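Local coordinates for cellulase (Xanthomonas axonopodis pv. citri, PDB 5HOS), which probably hydrolyses internal beta-1,4-glucosidic bonds of cellulose, as an endo-beta-1,4-glucanase of glycoside hydrolase family 5, at residues N116-Y121 with N158-I163; P55-Y60 with V100-A105; Y224-H229 with N263-F268. All blocks are in the same frame, centred on the assembly; numbering follows the deposited sequence.

The three contacts lie at different places on one eight-stranded beta/alpha barrel. Contact 1 joins two loops at the C-terminal ends of the strands, where family 5 enzymes have their active site, and contact 3 pairs two neighbouring strands of the wall. These two meet: Glu159 OE2 lies 2.6 Å from His229 ND1, a probable hydrogen bond, although the contact centres are 19 Å apart. Contact 3 also runs down to the opposite barrel end, where Arg266 binds a sulfate. Contact 2 packs two outer helices, its centre 28 Å from that of contact 1 and 26 Å from that of contact 3; it touches neither.

Contact 1. Residues N116-Y121 with N158-I163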
loop_
_atom_site.group_PDB
_atom_site.type_symbol
_atom_site.label_atom_id
_atom_site.label_comp_id
_atom_site.label_asym_id
_atom_site.label_seq_id
_atom_site.Cartn_x
_atom_site.Cartn_y
_atom_site.Cartn_z
ATOM N N ASN A 116 4.955 8.201 2.490
ATOM C CA ASN A 116 5.305 9.494 3.088
ATOM C C ASN A 116 4.436 10.075 4.209
ATOM O O ASN A 116 4.728 11.163 4.689
ATOM C CB ASN A 116 5.488 10.515 1.968
ATOM C CG ASN A 116 6.917 10.582 1.518
ATOM O OD1 ASN A 116 7.398 9.666 0.848
ATOM N ND2 ASN A 116 7.635 11.627 1.940
ATOM N N TYR A 117 3.395 9.364 4.634
ATOM C CA TYR A 117 2.583 9.801 5.776
ATOM C C TYR A 117 2.025 11.225 5.593
ATOM O O TYR A 117 1.842 11.956 6.559
ATOM C CB TYR A 117 3.386 9.650 7.083
ATOM C CG TYR A 117 3.982 8.276 7.250
ATOM C CD1 TYR A 117 3.243 7.244 7.811
ATOM C CD2 TYR A 117 5.275 7.989 6.800
ATOM C CE1 TYR A 117 3.773 5.968 7.942
ATOM C CE2 TYR A 117 5.814 6.717 6.922
ATOM C CZ TYR A 117 5.061 5.712 7.504
ATOM O OH TYR A 117 5.585 4.448 7.634
ATOM N N ALA A 118 1.733 11.573 4.337
ATOM C CA ALA A 118 1.226 12.885 3.922
ATOM C C ALA A 118 2.154 14.054 4.278
ATOM O O ALA A 118 1.694 15.173 4.493
ATOM C CB ALA A 118 -0.190 13.117 4.446
ATOM N N LYS A 119 3.457 13.780 4.307
ATOM C CA LYS A 119 4.466 14.785 4.575
ATOM C C LYS A 119 5.518 14.828 3.462
ATOM O O LYS A 119 5.831 13.808 2.836
ATOM C CB LYS A 119 5.144 14.516 5.920
ATOM C CG LYS A 119 4.232 14.774 7.104
ATOM C CD LYS A 119 4.923 14.440 8.418
ATOM C CE LYS A 119 4.210 15.102 9.588
ATOM N NZ LYS A 119 4.249 14.235 10.793
ATOM N N TYR A 120 6.043 16.029 3.235
ATOM C CA TYR A 120 7.153 16.277 2.322
ATOM C C TYR A 120 8.183 17.067 3.112
ATOM O O TYR A 120 7.884 18.167 3.585
ATOM C CB TYR A 120 6.651 17.065 1.120
ATOM C CG TYR A 120 7.653 17.257 0.011
ATOM C CD1 TYR A 120 8.225 16.161 -0.648
ATOM C CD2 TYR A 120 8.017 18.536 -0.401
ATOM C CE1 TYR A 120 9.142 16.339 -1.676
ATOM C CE2 TYR A 120 8.916 18.724 -1.433
ATOM C CZ TYR A 120 9.478 17.627 -2.069
ATOM O OH TYR A 120 10.396 17.835 -3.075
ATOM N N TYR A 121 9.371 16.488 3.280
ATOM C CA TYR A 121 10.409 16.993 4.191
ATOM C C TYR A 121 9.844 17.346 5.577
ATOM O O TYR A 121 10.167 18.395 6.149
ATOM C CB TYR A 121 11.151 18.195 3.572
ATOM C CG TYR A 121 12.031 17.853 2.385
ATOM C CD1 TYR A 121 13.318 17.362 2.570
ATOM C CD2 TYR A 121 11.574 18.023 1.074
ATOM C CE1 TYR A 121 14.133 17.052 1.491
ATOM C CE2 TYR A 121 12.379 17.719 -0.014
ATOM C CZ TYR A 121 13.659 17.239 0.194
ATOM O OH TYR A 121 14.467 16.932 -0.880
ATOM N N ASN A 158 1.065 6.660 1.578
ATOM C CA ASN A 158 1.018 5.756 2.713
ATOM C C ASN A 158 0.594 6.479 3.995
ATOM O O ASN A 158 1.243 7.441 4.393
ATOM C CB ASN A 158 2.380 5.138 2.977
ATOM C CG ASN A 158 2.314 4.043 4.005
ATOM O OD1 ASN A 158 1.643 3.043 3.796
ATOM N ND2 ASN A 158 3.017 4.217 5.124
ATOM N N GLU A 159 -0.466 5.986 4.630
ATOM C CA GLU A 159 -0.859 6.362 5.995
ATOM C C GLU A 159 -0.776 7.857 6.353
ATOM O O GLU A 159 -0.005 8.241 7.238
ATOM C CB GLU A 159 -0.058 5.522 7.008
ATOM C CG GLU A 159 -0.317 4.023 6.859
ATOM C CD GLU A 159 0.219 3.168 8.000
ATOM O OE1 GLU A 159 0.815 3.713 8.945
ATOM O OE2 GLU A 159 0.036 1.926 7.945
ATOM N N PRO A 160 -1.583 8.706 5.684
ATOM C CA PRO A 160 -1.789 10.061 6.224
ATOM C C PRO A 160 -2.242 9.967 7.677
ATOM O O PRO A 160 -3.054 9.093 7.985
ATOM C CB PRO A 160 -2.923 10.630 5.358
ATOM C CG PRO A 160 -3.041 9.731 4.177
ATOM C CD PRO A 160 -2.537 8.385 4.604
ATOM N N TYR A 161 -1.709 10.792 8.578
ATOM C CA TYR A 161 -2.115 10.673 10.001
ATOM C C TYR A 161 -2.273 11.920 10.861
ATOM O O TYR A 161 -3.039 11.877 11.826
ATOM C CB TYR A 161 -1.226 9.684 10.746
ATOM C CG TYR A 161 0.149 10.194 11.093
ATOM C CD1 TYR A 161 1.208 10.045 10.204
ATOM C CD2 TYR A 161 0.400 10.795 12.324
ATOM C CE1 TYR A 161 2.478 10.500 10.536
ATOM C CE2 TYR A 161 1.661 11.257 12.661
ATOM C CZ TYR A 161 2.695 11.092 11.763
ATOM O OH TYR A 161 3.941 11.546 12.074
ATOM N N ASP A 162 -1.538 12.992 10.578
ATOM C CA ASP A 162 -1.729 14.248 11.325
ATOM C C ASP A 162 -2.318 15.337 10.424
ATOM O O ASP A 162 -2.041 16.517 10.554
ATOM C CB ASP A 162 -0.459 14.677 12.097
ATOM C CG ASP A 162 0.733 14.942 11.209
ATOM O OD1 ASP A 162 0.585 15.062 9.972
ATOM O OD2 ASP A 162 1.846 15.046 11.772
ATOM N N ILE A 163 -3.175 14.889 9.525
ATOM C CA ILE A 163 -4.004 15.746 8.710
ATOM C C ILE A 163 -5.363 15.151 8.964
ATOM O O ILE A 163 -5.512 13.928 8.956
ATOM C CB ILE A 163 -3.611 15.725 7.208
ATOM C CG1 ILE A 163 -4.669 16.449 6.365
ATOM C CG2 ILE A 163 -3.403 14.307 6.679
ATOM C CD1 ILE A 163 -4.189 16.838 4.986
HETATM O O HOH W 1 -0.095 13.000 8.256
#
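Tyr117 to Lys119 meet Asn158 to Ile163 in a loop-to-loop contact at the C-terminal ends of neighbouring strands of the beta/alpha barrel. Asn158, Glu159 and Pro160 form the Asn-Glu-Pro sequence that in family 5 relatives carries the acid/base glutamate. The facing loop makes a type I' turn from Asn116 to Lys119, closed by Lys119 N on Asn116 O. It offers Tyr117 N to Asn158 O in a weak hydrogen bond of 2.9 Å, and Tyr117 CA makes a CA-H...O contact with Glu159 O. The Tyr117 side chain runs alongside those of Asn158 and Glu159. Its ring is turned 78° from the Asn158 amide, whose ND2 comes obliquely to within 3.4 Å of Tyr117 CE1; Asn158 OD1 is held by Arg72, and Glu159 OE2 by His229.

The Lys119 chain crosses that of Asp162 nearly at a right angle, and NZ forms a salt bridge of 2.7 Å with Asp162 OD2, met on the syn side but 28° out of the carboxylate plane. A weak bond of 3.0 Å joins the same NZ to Tyr161 OH. With its CG between the backbone N and the carbonyl carbon (chi1 61°), Asp162 folds back so that OD1 takes a hydrogen from a bridging water. That water also donates to Tyr117 O and accepts from Tyr161 N and Asp162 N, so four bonds grip it, three to backbone atoms of the two loops. Tyr117 CB sits at the edge of the Tyr161 ring, 3.7 Å from CE1.

Ala118 CB packs against Pro160 CB at 3.8 Å and against Ile163 CG2. Trp168 of helix 165-181 touches all three residues, Trp195 stacks on Tyr161, and Thr124 of strand 123-124 bonds to Asp162 OD1. Asn158 and Glu159 touch Glu271 of strand 267-273.

Contact 2. Residues P55-Y60 with V100-A105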
loop_
_atom_site.group_PDB
_atom_site.type_symbol
_atom_site.label_atom_id
_atom_site.label_comp_id
_atom_site.label_asym_id
_atom_site.label_seq_id
_atom_site.Cartn_x
_atom_site.Cartn_y
_atom_site.Cartn_z
ATOM N N PRO A 55 14.405 -4.021 -5.203
ATOM C CA PRO A 55 14.475 -5.483 -5.272
ATOM C C PRO A 55 15.244 -6.016 -6.489
ATOM O O PRO A 55 15.197 -5.416 -7.559
ATOM C CB PRO A 55 12.995 -5.907 -5.351
ATOM C CG PRO A 55 12.203 -4.702 -4.980
ATOM C CD PRO A 55 13.027 -3.534 -5.408
ATOM N N ALA A 56 15.959 -7.127 -6.312
ATOM C CA ALA A 56 16.544 -7.864 -7.435
ATOM C C ALA A 56 15.430 -8.467 -8.280
ATOM O O ALA A 56 14.348 -8.718 -7.778
ATOM C CB ALA A 56 17.470 -8.962 -6.930
ATOM N N ALA A 57 15.704 -8.709 -9.559
ATOM C CA ALA A 57 14.701 -9.275 -10.472
ATOM C C ALA A 57 14.143 -10.632 -10.000
ATOM O O ALA A 57 12.944 -10.899 -10.156
ATOM C CB ALA A 57 15.274 -9.395 -11.883
ATOM N N ASP A 58 14.995 -11.477 -9.417
ATOM C CA ASP A 58 14.547 -12.799 -8.946
ATOM C C ASP A 58 13.652 -12.771 -7.689
ATOM O O ASP A 58 13.017 -13.771 -7.370
ATOM C CB ASP A 58 15.719 -13.798 -8.794
ATOM C CG ASP A 58 16.694 -13.444 -7.669
ATOM O OD1 ASP A 58 16.488 -12.452 -6.948
ATOM O OD2 ASP A 58 17.689 -14.182 -7.510
ATOM N N GLU A 59 13.589 -11.634 -6.997
ATOM C CA GLU A 59 12.644 -11.468 -5.888
ATOM C C GLU A 59 11.200 -11.527 -6.406
ATOM O O GLU A 59 10.345 -12.192 -5.815
ATOM C CB GLU A 59 12.939 -10.183 -5.115
ATOM C CG GLU A 59 14.278 -10.255 -4.371
ATOM C CD GLU A 59 14.600 -9.004 -3.573
ATOM O OE1 GLU A 59 13.734 -8.579 -2.788
ATOM O OE2 GLU A 59 15.716 -8.447 -3.727
ATOM N N TYR A 60 10.969 -10.916 -7.564
ATOM C CA TYR A 60 9.650 -10.944 -8.199
ATOM C C TYR A 60 9.311 -12.371 -8.624
ATOM O O TYR A 60 8.219 -12.858 -8.344
ATOM C CB TYR A 60 9.589 -9.986 -9.393
ATOM C CG TYR A 60 9.904 -8.549 -9.034
ATOM C CD1 TYR A 60 11.217 -8.083 -9.017
ATOM C CD2 TYR A 60 8.891 -7.646 -8.712
ATOM C CE1 TYR A 60 11.509 -6.773 -8.688
ATOM C CE2 TYR A 60 9.175 -6.333 -8.385
ATOM C CZ TYR A 60 10.490 -5.902 -8.362
ATOM O OH TYR A 60 10.794 -4.596 -8.039
ATOM N N VAL A 100 9.183 -1.992 -12.284
ATOM C CA VAL A 100 8.010 -2.306 -13.118
ATOM C C VAL A 100 8.358 -3.350 -14.188
ATOM O O VAL A 100 7.598 -4.301 -14.392
ATOM C CB VAL A 100 7.396 -1.029 -13.748
ATOM C CG1 VAL A 100 6.315 -1.367 -14.771
ATOM C CG2 VAL A 100 6.809 -0.131 -12.666
ATOM N N ALA A 101 9.496 -3.176 -14.863
ATOM C CA ALA A 101 9.946 -4.147 -15.866
ATOM C C ALA A 101 10.198 -5.527 -15.248
ATOM O O ALA A 101 9.746 -6.534 -15.773
ATOM C CB ALA A 101 11.186 -3.640 -16.589
ATOM N N ASN A 102 10.890 -5.555 -14.107
ATOM C CA ASN A 102 11.117 -6.796 -13.376
ATOM C C ASN A 102 9.808 -7.490 -12.993
ATOM O O ASN A 102 9.676 -8.702 -13.151
ATOM C CB ASN A 102 11.929 -6.539 -12.099
ATOM C CG ASN A 102 13.389 -6.213 -12.370
ATOM O OD1 ASN A 102 13.913 -6.472 -13.441
ATOM N ND2 ASN A 102 14.056 -5.646 -11.371
ATOM N N ALA A 103 8.840 -6.705 -12.522
ATOM C CA ALA A 103 7.535 -7.232 -12.153
ATOM C C ALA A 103 6.818 -7.806 -13.368
ATOM O O ALA A 103 6.276 -8.916 -13.303
ATOM C CB ALA A 103 6.688 -6.152 -11.517
ATOM N N LYS A 104 6.835 -7.070 -14.472
ATOM C CA LYS A 104 6.220 -7.553 -15.706
ATOM C C LYS A 104 6.817 -8.877 -16.158
ATOM O O LYS A 104 6.087 -9.736 -16.646
ATOM C CB LYS A 104 6.328 -6.530 -16.839
ATOM C CG LYS A 104 5.382 -5.344 -16.707
ATOM C CD LYS A 104 5.614 -4.375 -17.840
ATOM C CE LYS A 104 4.784 -3.122 -17.731
ATOM N NZ LYS A 104 5.189 -2.190 -18.811
ATOM N N ALA A 105 8.132 -9.045 -15.995
ATOM C CA ALA A 105 8.813 -10.295 -16.365
ATOM C C ALA A 105 8.301 -11.484 -15.567
ATOM O O ALA A 105 8.307 -12.602 -16.059
ATOM C CB ALA A 105 10.327 -10.169 -16.201
HETATM O O HOH W 2 13.360 -4.071 -8.869
HETATM O O HOH W 3 16.930 -4.946 -9.994
HETATM O O HOH W 4 11.584 -10.651 -12.665
#
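Tyr60 and Ala57 pack on Asn102 and Ala103 by van der Waals contact. One face of the Tyr60 ring is covered by the backbone of the other helix, Asn102 C and Ala103 N lying over it toward the rim. Beside them Asn102 CB comes within 3.4 Å of Tyr60 CE1, and on the same side of the ring Ala103 CB is 3.9 Å from Tyr60 CD2. The ring is laid across the helix by a chi1 of -58°, with CG anti to the carbonyl carbon. Ala57 CB presses against the amide of Asn102, 3.6 Å from OD1. The Asn102 side chain crosses that of Tyr60 at about a right angle, the amide plane turned 54° from the ring, and touches both residues, with CB on the ring and CG by Ala57 CB.

These are two outer helices of the beta/alpha barrel, 57-65 and 90-105, with strand 70-75 and the short helix 77-80 between them in sequence. Inward, Tyr60 also touches Leu34 of strand 29-34 and Val71 of strand 70-75, so it bridges the helix pair and the barrel wall.

Polar links between the segments pass through water. One water donates to Pro55 O at 2.6 Å, accepts from Asn102 ND2 and lies 2.7 Å from Tyr60 OH. A second joins the same carbonyl to the same amide, less tightly, at 3.3 Å from Asn102 ND2. A third donates to both Ala57 O and Asn102 O, the latter at 2.8 Å. The ND2 group thus has two water acceptors, while Asn102 OD1 takes a weak bond from Gln98 one turn back along its helix.

Within segment 55-60, Glu59 reaches back to the helix start: its OE2 accepts from Ala56 N at 2.9 Å, approached from above the carboxylate plane, and pairs with Arg53.

Contact 3. Residues Y224-H229 with N263-F268; sequences YAIEAH and NKKRGF. With SO4 (sulfate ion), chain B.
Ile226 and Glu227 pair with Gly267 and Phe268 as parallel neighbours in the beta/alpha barrel. The two strands, 224-231 and 267-273, are joined through helix 248-262 in a beta-alpha-beta crossover. Three backbone bonds hold the pairing. Ile226 N reaches Arg266 O at 2.7 Å, almost straight at 169°; Phe268 N gives its hydrogen to Ile226 O at 2.8 Å; and Ala228 N closes on Phe268 O at 3.0 Å. Just before the register begins, a water takes over: it accepts from Arg266 N and donates to Tyr224 O.

That carbonyl has a second donor, Arg266 NH2 at 3.1 Å, which stands 59° above the carbonyl plane. A bend at chi3 (-66°) turns the guanidinium so that its edge serves the sulfate as well: NH1 bonds to O4 at 2.8 Å and NH2 more loosely to O1. Lys28, Tyr29 and Arg223 complete this anion site, probably filled from the crystallisation liquor, at the N-terminal end of the strands.

On the helix side, Lys265 NZ donates to Tyr224 OH at 3.0 Å, near the plane of the ring, and also to Ile217 O. The lysine's aliphatic part passes Ile226 obliquely, CD 4.1 Å from Ile226 CG1, while Phe256 of helix 248-262 touches Ile226.

Toward the active-site end, the buried carboxylate of Glu227 forms a salt bridge with Arg72. His229, bonded through ND1 to Glu159, directs NE2 to the anti lone pair of Glu227 OE2 at 2.8 Å.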
loop_
_atom_site.group_PDB
_atom_site.type_symbol
_atom_site.label_atom_id
_atom_site.label_comp_id
_atom_site.label_asym_id
_atom_site.label_seq_id
_atom_site.Cartn_x
_atom_site.Cartn_y
_atom_site.Cartn_z
ATOM N N TYR A 224 -10.805 3.095 -9.149
ATOM C CA TYR A 224 -10.073 3.274 -7.897
ATOM C C TYR A 224 -10.572 2.313 -6.840
ATOM O O TYR A 224 -11.609 1.673 -7.001
ATOM C CB TYR A 224 -10.212 4.721 -7.412
ATOM C CG TYR A 224 -11.579 5.088 -6.857
ATOM C CD1 TYR A 224 -12.668 5.325 -7.701
ATOM C CD2 TYR A 224 -11.780 5.203 -5.489
ATOM C CE1 TYR A 224 -13.914 5.674 -7.185
ATOM C CE2 TYR A 224 -13.012 5.547 -4.968
ATOM C CZ TYR A 224 -14.080 5.777 -5.816
ATOM O OH TYR A 224 -15.289 6.119 -5.261
ATOM N N ALA A 225 -9.806 2.197 -5.762
ATOM C CA ALA A 225 -10.241 1.477 -4.580
ATOM C C ALA A 225 -9.763 2.241 -3.366
ATOM O O ALA A 225 -8.806 3.004 -3.448
ATOM C CB ALA A 225 -9.691 0.056 -4.566
ATOM N N ILE A 226 -10.467 2.040 -2.258
ATOM C CA ILE A 226 -10.096 2.622 -0.977
ATOM C C ILE A 226 -9.060 1.706 -0.345
ATOM O O ILE A 226 -9.292 0.511 -0.178
ATOM C CB ILE A 226 -11.316 2.759 -0.041
ATOM C CG1 ILE A 226 -12.425 3.595 -0.703
ATOM C CG2 ILE A 226 -10.906 3.351 1.305
ATOM C CD1 ILE A 226 -11.999 4.984 -1.144
ATOM N N GLU A 227 -7.928 2.283 0.025
ATOM C CA GLU A 227 -6.829 1.541 0.619
ATOM C C GLU A 227 -6.985 1.578 2.120
ATOM O O GLU A 227 -7.094 2.654 2.695
ATOM C CB GLU A 227 -5.496 2.162 0.228
ATOM C CG GLU A 227 -4.301 1.561 0.965
ATOM C CD GLU A 227 -2.958 2.008 0.438
ATOM O OE1 GLU A 227 -2.873 2.378 -0.732
ATOM O OE2 GLU A 227 -1.968 1.966 1.202
ATOM N N ALA A 228 -6.994 0.400 2.735
ATOM C CA ALA A 228 -7.010 0.248 4.179
ATOM C C ALA A 228 -5.853 -0.625 4.625
ATOM O O ALA A 228 -5.362 -1.461 3.867
ATOM C CB ALA A 228 -8.319 -0.372 4.619
ATOM N N HIS A 229 -5.390 -0.394 5.852
ATOM C CA HIS A 229 -4.365 -1.221 6.471
ATOM C C HIS A 229 -4.962 -1.882 7.706
ATOM O O HIS A 229 -5.858 -1.325 8.336
ATOM C CB HIS A 229 -3.164 -0.365 6.868
ATOM C CG HIS A 229 -2.434 0.240 5.707
ATOM N ND1 HIS A 229 -1.262 0.939 5.863
ATOM C CD2 HIS A 229 -2.716 0.279 4.382
ATOM C CE1 HIS A 229 -0.843 1.366 4.687
ATOM N NE2 HIS A 229 -1.708 0.976 3.769
ATOM N N ASN A 263 -21.492 2.539 0.433
ATOM C CA ASN A 263 -20.984 3.671 -0.358
ATOM C C ASN A 263 -20.529 3.316 -1.773
ATOM O O ASN A 263 -19.945 4.155 -2.472
ATOM C CB ASN A 263 -19.880 4.381 0.426
ATOM C CG ASN A 263 -20.422 5.071 1.659
ATOM O OD1 ASN A 263 -20.892 6.196 1.576
ATOM N ND2 ASN A 263 -20.377 4.396 2.801
ATOM N N LYS A 264 -20.811 2.082 -2.192
ATOM C CA LYS A 264 -20.548 1.610 -3.556
ATOM C C LYS A 264 -19.078 1.782 -3.931
ATOM O O LYS A 264 -18.746 2.287 -4.994
ATOM C CB LYS A 264 -21.489 2.293 -4.558
ATOM C CG LYS A 264 -22.953 2.203 -4.143
ATOM C CD LYS A 264 -23.911 2.238 -5.328
ATOM C CE LYS A 264 -25.362 2.185 -4.865
ATOM N NZ LYS A 264 -25.708 0.893 -4.204
ATOM N N LYS A 265 -18.206 1.361 -3.021
ATOM C CA LYS A 265 -16.770 1.465 -3.205
ATOM C C LYS A 265 -16.111 0.099 -3.033
ATOM O O LYS A 265 -16.732 -0.856 -2.548
ATOM C CB LYS A 265 -16.203 2.486 -2.227
ATOM C CG LYS A 265 -16.453 3.924 -2.678
ATOM C CD LYS A 265 -16.272 4.887 -1.532
ATOM C CE LYS A 265 -16.127 6.333 -1.981
ATOM N NZ LYS A 265 -17.089 6.798 -3.007
ATOM N N ARG A 266 -14.863 0.010 -3.484
ATOM C CA ARG A 266 -14.082 -1.213 -3.391
ATOM C C ARG A 266 -12.910 -0.951 -2.466
ATOM O O ARG A 266 -12.505 0.195 -2.303
ATOM C CB ARG A 266 -13.576 -1.629 -4.760
ATOM C CG ARG A 266 -14.681 -1.816 -5.794
ATOM C CD ARG A 266 -14.092 -2.338 -7.081
ATOM N NE ARG A 266 -13.203 -1.352 -7.705
ATOM C CZ ARG A 266 -12.227 -1.631 -8.575
ATOM N NH1 ARG A 266 -11.960 -2.882 -8.957
ATOM N NH2 ARG A 266 -11.495 -0.637 -9.074
ATOM N N GLY A 267 -12.378 -2.022 -1.890
ATOM C CA GLY A 267 -11.298 -1.961 -0.904
ATOM C C GLY A 267 -10.052 -2.728 -1.333
ATOM O O GLY A 267 -10.135 -3.768 -2.009
ATOM N N PHE A 268 -8.894 -2.206 -0.938
ATOM C CA PHE A 268 -7.599 -2.880 -1.120
ATOM C C PHE A 268 -6.897 -2.868 0.228
ATOM O O PHE A 268 -6.607 -1.787 0.763
ATOM C CB PHE A 268 -6.745 -2.165 -2.171
ATOM C CG PHE A 268 -5.624 -3.014 -2.739
ATOM C CD1 PHE A 268 -4.536 -3.385 -1.965
ATOM C CD2 PHE A 268 -5.639 -3.399 -4.072
ATOM C CE1 PHE A 268 -3.504 -4.149 -2.502
ATOM C CE2 PHE A 268 -4.615 -4.164 -4.615
ATOM C CZ PHE A 268 -3.550 -4.545 -3.826
HETATM S S SO4 B . -9.225 -3.010 -11.565
HETATM O O1 SO4 B . -9.731 -1.614 -11.589
HETATM O O2 SO4 B . -9.864 -3.774 -12.662
HETATM O O3 SO4 B . -7.764 -3.010 -11.749
HETATM O O4 SO4 B . -9.592 -3.650 -10.287
HETATM O O HOH W 5 -13.863 2.362 -4.977
#